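Local coordinates for protein xyloglucan-specific endo-beta-1,4-glucanase BoGH5A (Bacteroides ovatus, PDB 3ZMR) that cleaves the beta-1,4-glucan backbone of xyloglucan internally, with retention of configuration, releasing xyloglucan oligosaccharides for a gut bacterium, at residues 394-402 against 412-423. Residues are numbered along the deposited sequence; the frame is centred on the assembly and turned at random.
Sequences GEYGPTLRD and HLKSRNDYIEYV. With GLC (alpha-D-glucopyranose), chain L; BGC (beta-D-glucopyranose), chain C.
The carbonyl oxygen of Pro-398 is gripped by the guanidinium of Arg-416: NH2 gives a nearly straight bond to O (2.9 Å, 163° at the hydrogen), and NE adds a weak second one. This ties the loop after strand 391-396 to helix 406-429, within the beta-alpha-beta unit that brings the family 5 TIM barrel to its last strand, 433-436. The NE of Arg-416 also reaches Thr-399 O at 2.9 Å, coming from above that carbonyl's plane. A bend at chi3 (70°) turns NE toward these two carbonyls, and Leu-400 CB lies over one face of the guanidinium, 3.7 Å from the plane. A leucine in place of Arg-416 would probably leave the Pro-398 and Thr-399 carbonyls without these donors and the loop less firmly tied to the helix. One turn earlier, His-412 NE2 accepts the backbone N-H of Arg-401 in a nearly linear bond (3.0 Å, 172°), tilted from the ring plane; Arg-401's own guanidinium turns to Asn-348 and the carbonyls of Met-346 and Phe-343. Toward the strand, Pro-398 CD packs on Ile-420 CG1 at 3.7 Å, and at the strand's end Tyr-396 CD2 meets Val-423 CG1. Beside Tyr-396, Glu-395, the inferred nucleophile, points into the sugar site, its OE2 2.7 Å from O2 of the bound glucose in either modelled anomer, while Arg-172 and Tyr-338 hold its carboxylate. A water donates a hydrogen bond to Tyr-419 OH, which is also bonded to Asp-339 O, and accepts one from Gly-397 N, its oxygen 2.8 Å from that N.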
loop_
_atom_site.group_PDB
_atom_site.type_symbol
_atom_site.label_atom_id
_atom_site.label_comp_id
_atom_site.label_asym_id
_atom_site.label_seq_id
_atom_site.Cartn_x
_atom_site.Cartn_y
_atom_site.Cartn_z
ATOM N N GLY A 394 -7.641 -3.879 1.658
ATOM C CA GLY A 394 -6.909 -5.149 1.671
ATOM C C GLY A 394 -7.296 -6.108 2.772
ATOM O O GLY A 394 -7.048 -7.315 2.650
ATOM N N GLU A 395 -7.883 -5.549 3.838
ATOM C CA GLU A 395 -8.447 -6.313 4.929
ATOM C C GLU A 395 -9.646 -5.570 5.502
ATOM O O GLU A 395 -9.585 -4.364 5.697
ATOM C CB GLU A 395 -7.446 -6.521 6.072
ATOM C CG GLU A 395 -6.137 -7.174 5.704
ATOM C CD GLU A 395 -5.179 -7.304 6.871
ATOM O OE1 GLU A 395 -5.616 -7.187 8.045
ATOM O OE2 GLU A 395 -3.953 -7.503 6.606
ATOM N N TYR A 396 -10.708 -6.321 5.779
ATOM C CA TYR A 396 -11.826 -5.868 6.612
ATOM C C TYR A 396 -12.425 -7.138 7.220
ATOM O O TYR A 396 -12.249 -8.237 6.689
ATOM C CB TYR A 396 -12.894 -5.046 5.823
ATOM C CG TYR A 396 -13.726 -5.925 4.967
ATOM C CD1 TYR A 396 -13.274 -6.385 3.727
ATOM C CD2 TYR A 396 -14.991 -6.374 5.394
ATOM C CE1 TYR A 396 -14.026 -7.267 2.963
ATOM C CE2 TYR A 396 -15.718 -7.282 4.665
ATOM C CZ TYR A 396 -15.256 -7.723 3.444
ATOM O OH TYR A 396 -15.986 -8.647 2.690
ATOM N N GLY A 397 -13.218 -6.979 8.271
ATOM C CA GLY A 397 -14.055 -8.063 8.775
ATOM C C GLY A 397 -14.041 -8.183 10.287
ATOM O O GLY A 397 -13.061 -7.847 10.948
ATOM N N PRO A 398 -15.175 -8.637 10.850
ATOM C CA PRO A 398 -15.267 -8.815 12.287
ATOM C C PRO A 398 -14.929 -10.234 12.749
ATOM O O PRO A 398 -15.238 -11.230 12.056
ATOM C CB PRO A 398 -16.747 -8.537 12.543
ATOM C CG PRO A 398 -17.419 -9.090 11.326
ATOM C CD PRO A 398 -16.473 -8.898 10.188
ATOM N N THR A 399 -14.354 -10.330 13.940
ATOM C CA THR A 399 -14.188 -11.663 14.544
ATOM C C THR A 399 -15.555 -12.280 14.864
ATOM O O THR A 399 -16.583 -11.600 14.872
ATOM C CB THR A 399 -13.300 -11.599 15.796
ATOM O OG1 THR A 399 -12.921 -12.932 16.190
ATOM C CG2 THR A 399 -14.037 -10.869 16.930
ATOM N N LEU A 400 -15.545 -13.586 15.115
ATOM C CA LEU A 400 -16.747 -14.280 15.555
ATOM C C LEU A 400 -16.513 -14.763 16.984
ATOM O O LEU A 400 -15.651 -15.587 17.257
ATOM C CB LEU A 400 -17.118 -15.416 14.598
ATOM C CG LEU A 400 -18.544 -15.978 14.696
ATOM C CD1 LEU A 400 -18.903 -16.787 13.441
ATOM C CD2 LEU A 400 -18.720 -16.812 15.974
ATOM N N ARG A 401 -17.293 -14.173 17.891
ATOM C CA ARG A 401 -17.166 -14.371 19.330
ATOM C C ARG A 401 -18.008 -15.584 19.775
ATOM O O ARG A 401 -19.137 -15.461 20.270
ATOM C CB ARG A 401 -17.517 -13.071 20.070
ATOM C CG ARG A 401 -16.694 -11.881 19.591
ATOM C CD ARG A 401 -16.911 -10.645 20.432
ATOM N NE ARG A 401 -16.318 -9.476 19.775
ATOM C CZ ARG A 401 -15.058 -9.077 19.926
ATOM N NH1 ARG A 401 -14.204 -9.712 20.725
ATOM N NH2 ARG A 401 -14.653 -8.012 19.231
ATOM N N ASP A 402 -17.425 -16.754 19.543
ATOM C CA ASP A 402 -18.121 -18.035 19.662
ATOM C C ASP A 402 -18.372 -18.486 21.090
ATOM O O ASP A 402 -19.055 -19.484 21.297
ATOM C CB ASP A 402 -17.439 -19.153 18.842
ATOM C CG ASP A 402 -16.096 -19.598 19.409
ATOM O OD1 ASP A 402 -15.383 -18.820 20.055
ATOM O OD2 ASP A 402 -15.686 -20.740 19.113
ATOM N N HIS A 412 -25.252 -11.126 17.869
ATOM C CA HIS A 412 -23.861 -10.963 17.441
ATOM C C HIS A 412 -23.711 -11.519 16.021
ATOM O O HIS A 412 -23.089 -10.878 15.152
ATOM C CB HIS A 412 -22.891 -11.627 18.421
ATOM C CG HIS A 412 -21.476 -11.728 17.922
ATOM N ND1 HIS A 412 -20.700 -10.613 17.684
ATOM C CD2 HIS A 412 -20.711 -12.795 17.584
ATOM C CE1 HIS A 412 -19.509 -11.000 17.248
ATOM N NE2 HIS A 412 -19.495 -12.314 17.167
ATOM N N LEU A 413 -24.220 -12.723 15.780
ATOM C CA LEU A 413 -24.064 -13.357 14.468
ATOM C C LEU A 413 -24.719 -12.481 13.405
ATOM O O LEU A 413 -24.147 -12.264 12.333
ATOM C CB LEU A 413 -24.664 -14.761 14.457
ATOM C CG LEU A 413 -23.921 -15.795 15.306
ATOM C CD1 LEU A 413 -24.734 -17.077 15.341
ATOM C CD2 LEU A 413 -22.528 -16.054 14.774
ATOM N N LYS A 414 -25.915 -11.980 13.702
ATOM C CA LYS A 414 -26.644 -11.088 12.795
ATOM C C LYS A 414 -25.866 -9.803 12.556
ATOM O O LYS A 414 -25.728 -9.358 11.408
ATOM C CB LYS A 414 -28.052 -10.758 13.328
ATOM C CG LYS A 414 -28.829 -9.774 12.446
ATOM C CD LYS A 414 -30.240 -9.477 12.944
ATOM C CE LYS A 414 -31.105 -8.915 11.820
ATOM N NZ LYS A 414 -30.599 -7.604 11.340
ATOM N N SER A 415 -25.341 -9.225 13.619
ATOM C CA SER A 415 -24.593 -7.977 13.557
ATOM C C SER A 415 -23.390 -8.147 12.630
ATOM O O SER A 415 -23.082 -7.242 11.859
ATOM C CB SER A 415 -24.097 -7.596 14.948
ATOM O OG SER A 415 -25.152 -7.048 15.745
ATOM N N ARG A 416 -22.661 -9.244 12.770
ATOM C CA ARG A 416 -21.485 -9.488 11.904
ATOM C C ARG A 416 -21.908 -9.438 10.452
ATOM O O ARG A 416 -21.250 -8.815 9.588
ATOM C CB ARG A 416 -20.798 -10.831 12.133
ATOM C CG ARG A 416 -20.203 -11.000 13.505
ATOM C CD ARG A 416 -19.562 -12.373 13.583
ATOM N NE ARG A 416 -18.358 -12.474 12.745
ATOM C CZ ARG A 416 -18.292 -13.083 11.560
ATOM N NH1 ARG A 416 -19.334 -13.712 11.025
ATOM N NH2 ARG A 416 -17.129 -13.036 10.894
ATOM N N ASN A 417 -22.971 -10.145 10.117
ATOM C CA ASN A 417 -23.418 -10.224 8.719
ATOM C C ASN A 417 -24.000 -8.913 8.187
ATOM O O ASN A 417 -23.765 -8.539 7.033
ATOM C CB ASN A 417 -24.334 -11.426 8.530
ATOM C CG ASN A 417 -23.578 -12.722 8.680
ATOM O OD1 ASN A 417 -22.368 -12.794 8.359
ATOM N ND2 ASN A 417 -24.240 -13.736 9.202
ATOM N N ASP A 418 -24.679 -8.163 9.042
ATOM C CA ASP A 418 -25.181 -6.822 8.690
ATOM C C ASP A 418 -23.976 -5.911 8.381
ATOM O O ASP A 418 -23.969 -5.152 7.407
ATOM C CB ASP A 418 -26.028 -6.228 9.835
ATOM C CG ASP A 418 -27.376 -6.904 9.990
ATOM O OD1 ASP A 418 -27.803 -7.699 9.093
ATOM O OD2 ASP A 418 -28.009 -6.614 11.030
ATOM N N TYR A 419 -22.966 -5.987 9.237
ATOM C CA TYR A 419 -21.752 -5.174 9.125
ATOM C C TYR A 419 -20.980 -5.505 7.822
ATOM O O TYR A 419 -20.604 -4.628 7.056
ATOM C CB TYR A 419 -20.830 -5.401 10.349
ATOM C CG TYR A 419 -19.503 -4.697 10.242
ATOM C CD1 TYR A 419 -19.364 -3.387 10.644
ATOM C CD2 TYR A 419 -18.399 -5.351 9.728
ATOM C CE1 TYR A 419 -18.174 -2.715 10.522
ATOM C CE2 TYR A 419 -17.171 -4.707 9.647
ATOM C CZ TYR A 419 -17.056 -3.389 10.045
ATOM O OH TYR A 419 -15.843 -2.713 9.897
ATOM N N ILE A 420 -20.760 -6.778 7.600
ATOM C CA ILE A 420 -20.088 -7.279 6.414
ATOM C C ILE A 420 -20.774 -6.804 5.152
ATOM O O ILE A 420 -20.127 -6.262 4.228
ATOM C CB ILE A 420 -19.971 -8.832 6.431
ATOM C CG1 ILE A 420 -18.954 -9.280 7.492
ATOM C CG2 ILE A 420 -19.553 -9.364 5.060
ATOM C CD1 ILE A 420 -18.983 -10.761 7.817
ATOM N N GLU A 421 -22.083 -7.002 5.067
ATOM C CA GLU A 421 -22.845 -6.562 3.906
ATOM C C GLU A 421 -22.700 -5.063 3.711
ATOM O O GLU A 421 -22.535 -4.598 2.581
ATOM C CB GLU A 421 -24.319 -6.918 4.079
ATOM C CG GLU A 421 -25.193 -6.508 2.904
ATOM C CD GLU A 421 -26.686 -6.588 3.187
ATOM O OE1 GLU A 421 -27.121 -7.468 3.978
ATOM O OE2 GLU A 421 -27.426 -5.783 2.576
ATOM N N TYR A 422 -22.760 -4.315 4.805
ATOM C CA TYR A 422 -22.749 -2.843 4.737
ATOM C C TYR A 422 -21.371 -2.358 4.242
ATOM O O TYR A 422 -21.266 -1.478 3.357
ATOM C CB TYR A 422 -23.105 -2.162 6.065
ATOM C CG TYR A 422 -23.410 -0.694 5.870
ATOM C CD1 TYR A 422 -24.660 -0.279 5.426
ATOM C CD2 TYR A 422 -22.426 0.265 6.049
ATOM C CE1 TYR A 422 -24.910 1.056 5.192
ATOM C CE2 TYR A 422 -22.661 1.596 5.821
ATOM C CZ TYR A 422 -23.901 1.993 5.392
ATOM O OH TYR A 422 -24.141 3.331 5.161
ATOM N N VAL A 423 -20.313 -2.908 4.804
ATOM C CA VAL A 423 -18.962 -2.526 4.365
ATOM C C VAL A 423 -18.787 -2.832 2.863
ATOM O O VAL A 423 -18.303 -1.995 2.097
ATOM C CB VAL A 423 -17.875 -3.204 5.206
ATOM C CG1 VAL A 423 -16.499 -3.046 4.556
ATOM C CG2 VAL A 423 -17.924 -2.622 6.611
HETATM C C1 GLC L . -4.200 -6.091 10.179
HETATM C C2 GLC L . -2.963 -6.967 10.011
HETATM C C3 GLC L . -3.270 -8.442 10.272
HETATM C C4 GLC L . -3.938 -8.529 11.648
HETATM C C5 GLC L . -5.082 -7.511 11.764
HETATM C C6 GLC L . -5.817 -7.546 13.100
HETATM O O2 GLC L . -2.427 -6.743 8.734
HETATM O O3 GLC L . -2.091 -9.267 10.138
HETATM O O4 GLC L . -4.440 -9.833 11.748
HETATM O O5 GLC L . -4.608 -6.206 11.516
HETATM O O6 GLC L . -6.891 -8.456 12.953
HETATM C C2 BGC C . -2.825 -6.803 9.990
HETATM C C3 BGC C . -3.264 -8.251 10.265
HETATM C C4 BGC C . -4.046 -8.383 11.568
HETATM C C5 BGC C . -5.173 -7.346 11.452
HETATM C C6 BGC C . -6.099 -7.416 12.653
HETATM C C1 BGC C . -3.886 -5.709 10.180
HETATM O O2 BGC C . -2.318 -6.720 8.659
HETATM O O3 BGC C . -2.087 -9.084 10.315
HETATM O O4 BGC C . -4.488 -9.758 11.750
HETATM O O5 BGC C . -4.644 -6.009 11.354
HETATM O O6 BGC C . -5.269 -7.414 13.827
HETATM O O HOH W 1 -13.768 -4.411 9.260
#